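Halogenase PltM (Pseudomonas fluorescens, PDB 6BZN) halogenates phenolic substrates as a flavin (FAD)-dependent enzyme able to use more than one halide. Local coordinates at residues 122-130 with 233-244; 344-352 with 393-404. All coordinates share one frame; numbering follows the deposited sequence. Where two conformers were deposited one is given.

Interaction 1. Residues 122-130 with 233-244; sequences SPDHLVAPP and APLSRTRSPIEL
Asp124 and Arg237 meet in a two-point salt bridge: NH1 of Arg237 donates to OD1 of Asp124 at 2.9 Å and NH2 to OD2 at the same length, both bonds nearly straight. The oxygens lie close to the guanidinium plane, but the carboxylate is turned 44° from it, and both donors lie off the carboxylate plane, that of OD1 on the syn side and that of OD2 farther above it. The bend of the Arg237 chain at chi2 (61°) carries the guanidinium back to the 122-125 type I turn, where CG of Pro123 covers one of its faces. A lysine in place of Asp124 would probably set two positive charges against each other and free the guanidinium to turn away from Pro123. Beside the bridge, a water donates to Pro123 O at 2.7 Å and to Thr238 O at 2.8 Å, joining the turn to the end of the short helix 235-238. Apolar packing continues from there: CB of Pro123 touches CB of Ala233, and CD2 of Leu126 touches both CG2 of Thr238 (3.7 Å) and CD1 of Leu244. Farther along, the Pro130 ring crosses that of Pro241 at about a right angle, CG to CG 3.7 Å, while its CB meets CG2 of Ile242. Phe518 also packs against Ala128, Ser240 and Pro241. Segment 233-244, a short helix and the following loop, thus lies along edge strand 126-131 of the mixed sheet without direct backbone hydrogen bonds; the pairing rests on apolar side chains throughout, with salt bridge and water confined to the 122-125 turn.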
loop_
_atom_site.group_PDB
_atom_site.type_symbol
_atom_site.label_atom_id
_atom_site.label_comp_id
_atom_site.label_asym_id
_atom_site.label_seq_id
_atom_site.Cartn_x
_atom_site.Cartn_y
_atom_site.Cartn_z
ATOM N N SER A 122 -5.262 -25.487 -11.411
ATOM C CA SER A 122 -4.075 -26.305 -11.183
ATOM C C SER A 122 -3.182 -25.717 -10.084
ATOM O O SER A 122 -2.811 -24.542 -10.144
ATOM C CB SER A 122 -3.281 -26.465 -12.473
ATOM O OG SER A 122 -1.999 -26.989 -12.210
ATOM N N PRO A 123 -2.789 -26.543 -9.103
ATOM C CA PRO A 123 -1.778 -26.084 -8.139
ATOM C C PRO A 123 -0.372 -25.840 -8.708
ATOM O O PRO A 123 0.503 -25.414 -7.968
ATOM C CB PRO A 123 -1.731 -27.192 -7.074
ATOM C CG PRO A 123 -2.663 -28.243 -7.498
ATOM C CD PRO A 123 -3.279 -27.902 -8.816
ATOM N N ASP A 124 -0.149 -26.108 -9.996
ATOM C CA ASP A 124 1.078 -25.669 -10.674
ATOM C C ASP A 124 0.988 -24.279 -11.306
ATOM O O ASP A 124 1.984 -23.771 -11.790
ATOM C CB ASP A 124 1.489 -26.696 -11.719
ATOM C CG ASP A 124 1.708 -28.063 -11.103
ATOM O OD1 ASP A 124 2.415 -28.138 -10.069
ATOM O OD2 ASP A 124 1.136 -29.045 -11.615
ATOM N N HIS A 125 -0.190 -23.662 -11.280
ATOM C CA HIS A 125 -0.358 -22.279 -11.754
ATOM C C HIS A 125 -0.222 -21.316 -10.583
ATOM O O HIS A 125 -1.133 -20.512 -10.329
ATOM C CB HIS A 125 -1.705 -22.118 -12.465
ATOM C CG HIS A 125 -1.807 -22.900 -13.730
ATOM N ND1 HIS A 125 -3.011 -23.192 -14.331
ATOM C CD2 HIS A 125 -0.851 -23.453 -14.513
ATOM C CE1 HIS A 125 -2.793 -23.888 -15.432
ATOM N NE2 HIS A 125 -1.491 -24.049 -15.570
ATOM N N LEU A 126 0.938 -21.406 -9.913
ATOM C CA LEU A 126 1.299 -20.625 -8.727
ATOM C C LEU A 126 2.678 -19.982 -8.887
ATOM O O LEU A 126 3.591 -20.595 -9.439
ATOM C CB LEU A 126 1.388 -21.529 -7.487
ATOM C CG LEU A 126 0.167 -21.771 -6.616
ATOM C CD1 LEU A 126 -1.018 -22.211 -7.449
ATOM C CD2 LEU A 126 0.513 -22.813 -5.549
ATOM N N VAL A 127 2.833 -18.764 -8.383
ATOM C CA VAL A 127 4.154 -18.192 -8.131
ATOM C C VAL A 127 4.137 -17.610 -6.721
ATOM O O VAL A 127 3.111 -17.093 -6.266
ATOM C CB VAL A 127 4.606 -17.119 -9.164
ATOM C CG1 VAL A 127 4.804 -17.732 -10.540
ATOM C CG2 VAL A 127 3.630 -15.950 -9.255
ATOM N N ALA A 128 5.262 -17.713 -6.030
ATOM C CA ALA A 128 5.372 -17.173 -4.680
ATOM C C ALA A 128 6.838 -16.935 -4.342
ATOM O O ALA A 128 7.518 -17.850 -3.906
ATOM C CB ALA A 128 4.728 -18.117 -3.664
ATOM N N PRO A 129 7.335 -15.708 -4.565
ATOM C CA PRO A 129 8.719 -15.436 -4.195
ATOM C C PRO A 129 8.816 -15.135 -2.703
ATOM O O PRO A 129 8.227 -14.167 -2.259
ATOM C CB PRO A 129 9.086 -14.218 -5.044
ATOM C CG PRO A 129 7.783 -13.568 -5.416
ATOM C CD PRO A 129 6.697 -14.583 -5.275
ATOM N N PRO A 130 9.535 -15.966 -1.925
ATOM C CA PRO A 130 9.506 -15.757 -0.480
ATOM C C PRO A 130 10.395 -14.630 0.036
ATOM O O PRO A 130 11.386 -14.254 -0.607
ATOM C CB PRO A 130 9.963 -17.106 0.088
ATOM C CG PRO A 130 10.670 -17.797 -0.999
ATOM C CD PRO A 130 10.309 -17.169 -2.303
ATOM N N ALA A 233 -4.202 -27.461 -1.838
ATOM C CA ALA A 233 -3.047 -28.331 -2.076
ATOM C C ALA A 233 -1.982 -28.105 -1.038
ATOM O O ALA A 233 -1.644 -26.951 -0.756
ATOM C CB ALA A 233 -2.466 -28.090 -3.462
ATOM N N PRO A 234 -1.426 -29.197 -0.479
ATOM C CA PRO A 234 -0.366 -29.063 0.522
ATOM C C PRO A 234 0.968 -28.685 -0.100
ATOM O O PRO A 234 1.118 -28.741 -1.331
ATOM C CB PRO A 234 -0.290 -30.474 1.117
ATOM C CG PRO A 234 -0.626 -31.354 -0.055
ATOM C CD PRO A 234 -1.717 -30.617 -0.777
ATOM N N LEU A 235 1.942 -28.360 0.741
ATOM C CA LEU A 235 3.285 -27.986 0.271
ATOM C C LEU A 235 3.955 -29.102 -0.531
ATOM O O LEU A 235 4.708 -28.819 -1.455
ATOM C CB LEU A 235 4.202 -27.608 1.436
ATOM C CG LEU A 235 3.895 -26.333 2.214
ATOM C CD1 LEU A 235 4.944 -26.145 3.296
ATOM C CD2 LEU A 235 3.855 -25.140 1.272
ATOM N N SER A 236 3.689 -30.356 -0.159
ATOM C CA SER A 236 4.206 -31.526 -0.897
ATOM C C SER A 236 3.720 -31.609 -2.350
ATOM O O SER A 236 4.385 -32.222 -3.196
ATOM C CB SER A 236 3.843 -32.812 -0.155
ATOM O OG SER A 236 2.438 -32.942 -0.045
ATOM N N ARG A 237 2.564 -31.004 -2.637
ATOM C CA ARG A 237 2.038 -30.915 -3.991
ATOM C C ARG A 237 2.504 -29.654 -4.719
ATOM O O ARG A 237 2.939 -29.728 -5.863
ATOM C CB ARG A 237 0.504 -30.987 -3.964
ATOM C CG ARG A 237 -0.196 -30.797 -5.294
ATOM C CD ARG A 237 0.177 -31.859 -6.321
ATOM N NE ARG A 237 -0.388 -31.518 -7.627
ATOM C CZ ARG A 237 0.178 -30.724 -8.534
ATOM N NH1 ARG A 237 1.361 -30.155 -8.323
ATOM N NH2 ARG A 237 -0.455 -30.499 -9.680
ATOM N N THR A 238 2.401 -28.492 -4.074
ATOM C CA THR A 238 2.746 -27.241 -4.739
ATOM C C THR A 238 4.247 -27.043 -4.877
ATOM O O THR A 238 4.691 -26.362 -5.793
ATOM C CB THR A 238 2.159 -26.018 -4.006
ATOM O OG1 THR A 238 2.698 -25.961 -2.691
ATOM C CG2 THR A 238 0.659 -26.109 -3.947
ATOM N N ARG A 239 5.019 -27.625 -3.959
ATOM C CA ARG A 239 6.465 -27.402 -3.865
ATOM C C ARG A 239 6.817 -25.953 -3.518
ATOM O O ARG A 239 7.954 -25.516 -3.732
ATOM C CB ARG A 239 7.206 -27.825 -5.149
ATOM C CG ARG A 239 6.782 -29.180 -5.713
ATOM C CD ARG A 239 7.658 -29.545 -6.905
ATOM N NE ARG A 239 7.172 -30.722 -7.625
ATOM C CZ ARG A 239 7.796 -31.306 -8.655
ATOM N NH1 ARG A 239 7.257 -32.382 -9.231
ATOM N NH2 ARG A 239 8.961 -30.838 -9.118
ATOM N N SER A 240 5.861 -25.201 -2.971
ATOM C CA SER A 240 6.141 -23.844 -2.560
ATOM C C SER A 240 7.055 -23.902 -1.335
ATOM O O SER A 240 6.819 -24.696 -0.435
ATOM C CB SER A 240 4.867 -23.095 -2.196
ATOM O OG SER A 240 5.215 -21.834 -1.658
ATOM N N PRO A 241 8.086 -23.050 -1.295
ATOM C CA PRO A 241 8.935 -22.956 -0.119
ATOM C C PRO A 241 8.243 -22.359 1.126
ATOM O O PRO A 241 8.788 -22.476 2.220
ATOM C CB PRO A 241 10.066 -22.049 -0.589
ATOM C CG PRO A 241 9.439 -21.188 -1.621
ATOM C CD PRO A 241 8.439 -22.042 -2.311
ATOM N N ILE A 242 7.075 -21.732 0.964
ATOM C CA ILE A 242 6.319 -21.163 2.084
ATOM C C ILE A 242 4.879 -21.633 2.014
ATOM O O ILE A 242 4.352 -21.855 0.922
ATOM C CB ILE A 242 6.359 -19.613 2.086
ATOM C CG1 ILE A 242 5.813 -19.031 0.768
ATOM C CG2 ILE A 242 7.779 -19.140 2.337
ATOM C CD1 ILE A 242 5.637 -17.524 0.774
ATOM N N GLU A 243 4.247 -21.796 3.178
ATOM C CA GLU A 243 2.813 -22.049 3.228
ATOM C C GLU A 243 2.100 -20.832 2.655
ATOM O O GLU A 243 2.377 -19.697 3.076
ATOM C CB GLU A 243 2.311 -22.235 4.658
ATOM C CG GLU A 243 2.810 -23.454 5.403
ATOM C CD GLU A 243 2.475 -23.391 6.883
ATOM O OE1 GLU A 243 1.341 -22.998 7.247
ATOM O OE2 GLU A 243 3.353 -23.715 7.696
ATOM N N LEU A 244 1.178 -21.054 1.729
ATOM C CA LEU A 244 0.403 -19.944 1.176
ATOM C C LEU A 244 -0.501 -19.331 2.255
ATOM O O LEU A 244 -0.805 -18.141 2.196
ATOM C CB LEU A 244 -0.408 -20.345 -0.045
ATOM C CG LEU A 244 0.216 -21.043 -1.263
ATOM C CD1 LEU A 244 -0.434 -20.539 -2.546
ATOM C CD2 LEU A 244 1.717 -20.925 -1.357
HETATM O O HOH W 1 3.137 -25.026 -7.697
#

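Interaction 2. Residues 344-352 with 393-404; sequences GFIDPLFSR and VATNDQLVSCSY
Ile346 lies against one side of helix 383-406, its two branches divided between successive turns. With CG1 anti to the carbonyl carbon, that branch lies over the backbone at Val393 O and Asp397 N, and CD1 ends 3.7 Å from CB of Asp397; CG2 meets CB of Val400 at 3.7 Å, the two side chains sliding past each other in opposite directions. Asp347 has its carboxylate swung anti to the backbone N (chi1 -161°), bringing OD2 to OH of Tyr404. That hydroxyl donates over 2.7 Å, on the syn side of OD2 and 27° out of the carboxylate plane, and the carboxylate and ring planes stand 78° apart. OD1 uses its anti lone pair to accept from Leu349 N at 2.9 Å, an Asx turn that leads into the type II turn 348-351. Thr215 and Trp257 add bonds to OD2 and OD1, so each buried oxygen has two partners. This loop joins helix 340-343 to helix 352-374 in the flavin-dependent halogenase fold, and Ser351 within it binds FAD in another structure of this protein. Beyond the turn, CD2 of Leu349 presses on CB of Ser403 at 3.5 Å. The Phe350 ring points its edge at OG of Ser403, 3.3 Å from CE2, while Leu399 CD2 approaches the ring obliquely; Trp420 stacks on Phe350. Ser403 OG itself donates back to Leu399 O. Arg352 lays its CB against the Asn396 amide, ND2 at 3.4 Å, and its guanidinium forms a salt bridge with Glu69. At the other end, Val393 CG2 lies 4.0 Å from CA of Gly344, where the helix and the loop come close.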
loop_
_atom_site.group_PDB
_atom_site.type_symbol
_atom_site.label_atom_id
_atom_site.label_comp_id
_atom_site.label_asym_id
_atom_site.label_seq_id
_atom_site.Cartn_x
_atom_site.Cartn_y
_atom_site.Cartn_z
ATOM N N GLY A 344 -4.115 10.273 -4.248
ATOM C CA GLY A 344 -4.354 9.272 -5.259
ATOM C C GLY A 344 -4.349 7.867 -4.715
ATOM O O GLY A 344 -3.666 7.587 -3.734
ATOM N N PHE A 345 -5.136 6.997 -5.334
ATOM C CA PHE A 345 -5.126 5.572 -5.017
ATOM C C PHE A 345 -5.388 4.773 -6.272
ATOM O O PHE A 345 -6.163 5.196 -7.103
ATOM C CB PHE A 345 -6.189 5.231 -3.982
ATOM C CG PHE A 345 -6.094 3.817 -3.481
ATOM C CD1 PHE A 345 -5.104 3.470 -2.576
ATOM C CD2 PHE A 345 -6.972 2.841 -3.918
ATOM C CE1 PHE A 345 -4.997 2.166 -2.103
ATOM C CE2 PHE A 345 -6.883 1.540 -3.444
ATOM C CZ PHE A 345 -5.891 1.205 -2.527
ATOM N N ILE A 346 -4.753 3.606 -6.399
ATOM C CA ILE A 346 -4.919 2.790 -7.598
ATOM C C ILE A 346 -5.638 1.485 -7.293
ATOM O O ILE A 346 -6.723 1.243 -7.815
ATOM C CB ILE A 346 -3.560 2.545 -8.288
ATOM C CG1 ILE A 346 -2.910 3.883 -8.707
ATOM C CG2 ILE A 346 -3.723 1.628 -9.488
ATOM C CD1 ILE A 346 -3.715 4.756 -9.663
ATOM N N ASP A 347 -5.052 0.640 -6.457
ATOM C CA ASP A 347 -5.628 -0.680 -6.214
ATOM C C ASP A 347 -4.942 -1.319 -5.015
ATOM O O ASP A 347 -3.810 -0.983 -4.715
ATOM C CB ASP A 347 -5.435 -1.556 -7.472
ATOM C CG ASP A 347 -6.374 -2.763 -7.537
ATOM O OD1 ASP A 347 -6.004 -3.808 -6.957
ATOM O OD2 ASP A 347 -7.454 -2.692 -8.207
ATOM N N PRO A 348 -5.628 -2.238 -4.320
ATOM C CA PRO A 348 -4.923 -3.001 -3.289
ATOM C C PRO A 348 -3.781 -3.880 -3.811
ATOM O O PRO A 348 -2.900 -4.266 -3.024
ATOM C CB PRO A 348 -6.016 -3.875 -2.677
ATOM C CG PRO A 348 -7.151 -3.848 -3.663
ATOM C CD PRO A 348 -7.079 -2.493 -4.291
ATOM N N LEU A 349 -3.788 -4.185 -5.108
ATOM C CA LEU A 349 -2.828 -5.114 -5.699
ATOM C C LEU A 349 -1.398 -4.636 -5.535
ATOM O O LEU A 349 -1.034 -3.563 -6.006
ATOM C CB LEU A 349 -3.113 -5.329 -7.185
ATOM C CG LEU A 349 -2.214 -6.370 -7.860
ATOM C CD1 LEU A 349 -2.534 -7.760 -7.344
ATOM C CD2 LEU A 349 -2.326 -6.315 -9.374
ATOM N N PHE A 350 -0.594 -5.460 -4.875
ATOM C CA PHE A 350 0.809 -5.170 -4.523
ATOM C C PHE A 350 0.990 -4.226 -3.349
ATOM O O PHE A 350 2.131 -3.919 -2.995
ATOM C CB PHE A 350 1.657 -4.683 -5.712
ATOM C CG PHE A 350 1.778 -5.677 -6.820
ATOM C CD1 PHE A 350 2.357 -6.914 -6.582
ATOM C CD2 PHE A 350 1.348 -5.381 -8.091
ATOM C CE1 PHE A 350 2.495 -7.852 -7.585
ATOM C CE2 PHE A 350 1.481 -6.312 -9.106
ATOM C CZ PHE A 350 2.055 -7.548 -8.855
ATOM N N SER A 351 -0.108 -3.761 -2.746
ATOM C CA SER A 351 -0.063 -3.012 -1.509
ATOM C C SER A 351 0.903 -1.806 -1.570
ATOM O O SER A 351 1.671 -1.542 -0.654
ATOM C CB SER A 351 0.225 -3.980 -0.344
ATOM O OG SER A 351 -0.265 -3.437 0.857
ATOM N N ARG A 352 0.834 -1.060 -2.672
ATOM C CA ARG A 352 1.696 0.101 -2.864
ATOM C C ARG A 352 1.251 1.331 -2.048
ATOM O O ARG A 352 2.073 2.195 -1.756
ATOM C CB ARG A 352 1.795 0.478 -4.353
ATOM C CG ARG A 352 2.288 -0.643 -5.267
ATOM C CD ARG A 352 3.604 -1.279 -4.822
ATOM N NE ARG A 352 4.698 -0.308 -4.799
ATOM C CZ ARG A 352 5.976 -0.592 -4.557
ATOM N NH1 ARG A 352 6.373 -1.846 -4.299
ATOM N NH2 ARG A 352 6.869 0.399 -4.570
ATOM N N VAL A 393 1.880 7.514 -7.757
ATOM C CA VAL A 393 0.539 7.157 -8.201
ATOM C C VAL A 393 0.553 6.770 -9.692
ATOM O O VAL A 393 -0.072 5.779 -10.094
ATOM C CB VAL A 393 -0.467 8.298 -7.901
ATOM C CG1 VAL A 393 -1.827 8.017 -8.525
ATOM C CG2 VAL A 393 -0.617 8.470 -6.384
ATOM N N ALA A 394 1.289 7.535 -10.497
ATOM C CA ALA A 394 1.435 7.221 -11.923
ATOM C C ALA A 394 2.101 5.848 -12.127
ATOM O O ALA A 394 1.608 5.026 -12.890
ATOM C CB ALA A 394 2.228 8.299 -12.631
ATOM N N THR A 395 3.190 5.597 -11.411
ATOM C CA THR A 395 3.866 4.297 -11.486
ATOM C C THR A 395 2.946 3.180 -11.028
ATOM O O THR A 395 2.869 2.140 -11.662
ATOM C CB THR A 395 5.159 4.289 -10.659
ATOM O OG1 THR A 395 6.075 5.212 -11.244
ATOM C CG2 THR A 395 5.814 2.889 -10.640
ATOM N N ASN A 396 2.241 3.416 -9.928
ATOM C CA ASN A 396 1.303 2.454 -9.366
ATOM C C ASN A 396 0.204 2.120 -10.401
ATOM O O ASN A 396 -0.160 0.954 -10.577
ATOM C CB ASN A 396 0.737 3.057 -8.063
ATOM C CG ASN A 396 0.006 2.069 -7.159
ATOM O OD1 ASN A 396 -0.202 0.878 -7.464
ATOM N ND2 ASN A 396 -0.379 2.579 -5.998
ATOM N N ASP A 397 -0.266 3.145 -11.122
ATOM C CA ASP A 397 -1.290 2.967 -12.173
ATOM C C ASP A 397 -0.785 2.075 -13.318
ATOM O O ASP A 397 -1.524 1.200 -13.779
ATOM C CB ASP A 397 -1.712 4.322 -12.721
ATOM C CG ASP A 397 -2.937 4.249 -13.631
ATOM O OD1 ASP A 397 -3.864 3.449 -13.382
ATOM O OD2 ASP A 397 -2.988 5.055 -14.588
ATOM N N GLN A 398 0.451 2.291 -13.777
ATOM C CA GLN A 398 1.022 1.433 -14.828
ATOM C C GLN A 398 1.238 0.017 -14.306
ATOM O O GLN A 398 0.809 -0.956 -14.945
ATOM C CB GLN A 398 2.322 2.008 -15.401
ATOM C CG GLN A 398 2.131 3.159 -16.388
ATOM C CD GLN A 398 1.424 2.745 -17.677
ATOM O OE1 GLN A 398 1.864 1.830 -18.384
ATOM N NE2 GLN A 398 0.312 3.412 -17.987
ATOM N N LEU A 399 1.840 -0.102 -13.123
ATOM C CA LEU A 399 2.062 -1.425 -12.541
ATOM C C LEU A 399 0.778 -2.245 -12.471
ATOM O O LEU A 399 0.749 -3.404 -12.908
ATOM C CB LEU A 399 2.686 -1.309 -11.153
ATOM C CG LEU A 399 2.779 -2.588 -10.315
ATOM C CD1 LEU A 399 3.749 -3.581 -10.947
ATOM C CD2 LEU A 399 3.171 -2.274 -8.886
ATOM N N VAL A 400 -0.280 -1.632 -11.957
ATOM C CA VAL A 400 -1.502 -2.347 -11.664
ATOM C C VAL A 400 -2.289 -2.609 -12.946
ATOM O O VAL A 400 -2.743 -3.724 -13.153
ATOM C CB VAL A 400 -2.363 -1.621 -10.601
ATOM C CG1 VAL A 400 -3.762 -2.216 -10.530
ATOM C CG2 VAL A 400 -1.688 -1.708 -9.242
ATOM N N SER A 401 -2.446 -1.604 -13.799
ATOM C CA SER A 401 -3.173 -1.799 -15.053
ATOM C C SER A 401 -2.525 -2.905 -15.892
ATOM O O SER A 401 -3.211 -3.791 -16.404
ATOM C CB SER A 401 -3.292 -0.501 -15.857
ATOM O OG SER A 401 -2.024 0.021 -16.227
ATOM N N CYS A 402 -1.202 -2.879 -16.013
ATOM C CA CYS A 402 -0.501 -3.937 -16.763
ATOM C C CYS A 402 -0.651 -5.314 -16.090
ATOM O O CYS A 402 -0.746 -6.327 -16.782
ATOM C CB CYS A 402 0.966 -3.566 -16.976
ATOM S SG CYS A 402 1.161 -2.123 -18.059
ATOM N N SER A 403 -0.698 -5.350 -14.757
ATOM C CA SER A 403 -0.921 -6.591 -14.034
ATOM C C SER A 403 -2.300 -7.188 -14.317
ATOM O O SER A 403 -2.419 -8.385 -14.543
ATOM C CB SER A 403 -0.758 -6.381 -12.530
ATOM O OG SER A 403 0.567 -6.015 -12.214
ATOM N N TYR A 404 -3.336 -6.355 -14.285
ATOM C CA TYR A 404 -4.687 -6.835 -14.579
ATOM C C TYR A 404 -4.773 -7.450 -16.001
ATOM O O TYR A 404 -5.521 -8.385 -16.216
ATOM C CB TYR A 404 -5.722 -5.724 -14.417
ATOM C CG TYR A 404 -6.332 -5.577 -13.030
ATOM C CD1 TYR A 404 -5.694 -4.855 -12.031
ATOM C CD2 TYR A 404 -7.578 -6.134 -12.728
ATOM C CE1 TYR A 404 -6.277 -4.690 -10.779
ATOM C CE2 TYR A 404 -8.156 -5.971 -11.478
ATOM C CZ TYR A 404 -7.507 -5.241 -10.502
ATOM O OH TYR A 404 -8.100 -5.066 -9.253
HETATM O O HOH W 2 -2.753 2.150 -4.773
#

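Following the chain from the N terminus, past several earlier strands and helices, edge strand 126-131 of the mixed sheet is reached, and interaction 1 closes when residues 233-244 return to it after 102 residues rich in strand. Interaction 2 opens only later, at the loop following helix 340-343, and closes across 40 mostly helical residues when helix 383-406 packs on that loop. The two are therefore in series, neither nested nor crossed. Interaction 1 ties a surface loop and its short helix to the sheet margin, whereas interaction 2 joins a loop of the flavin site to helix 383-406. Their centres lie 25 Å apart, yet helix 410-441 touches residues of both.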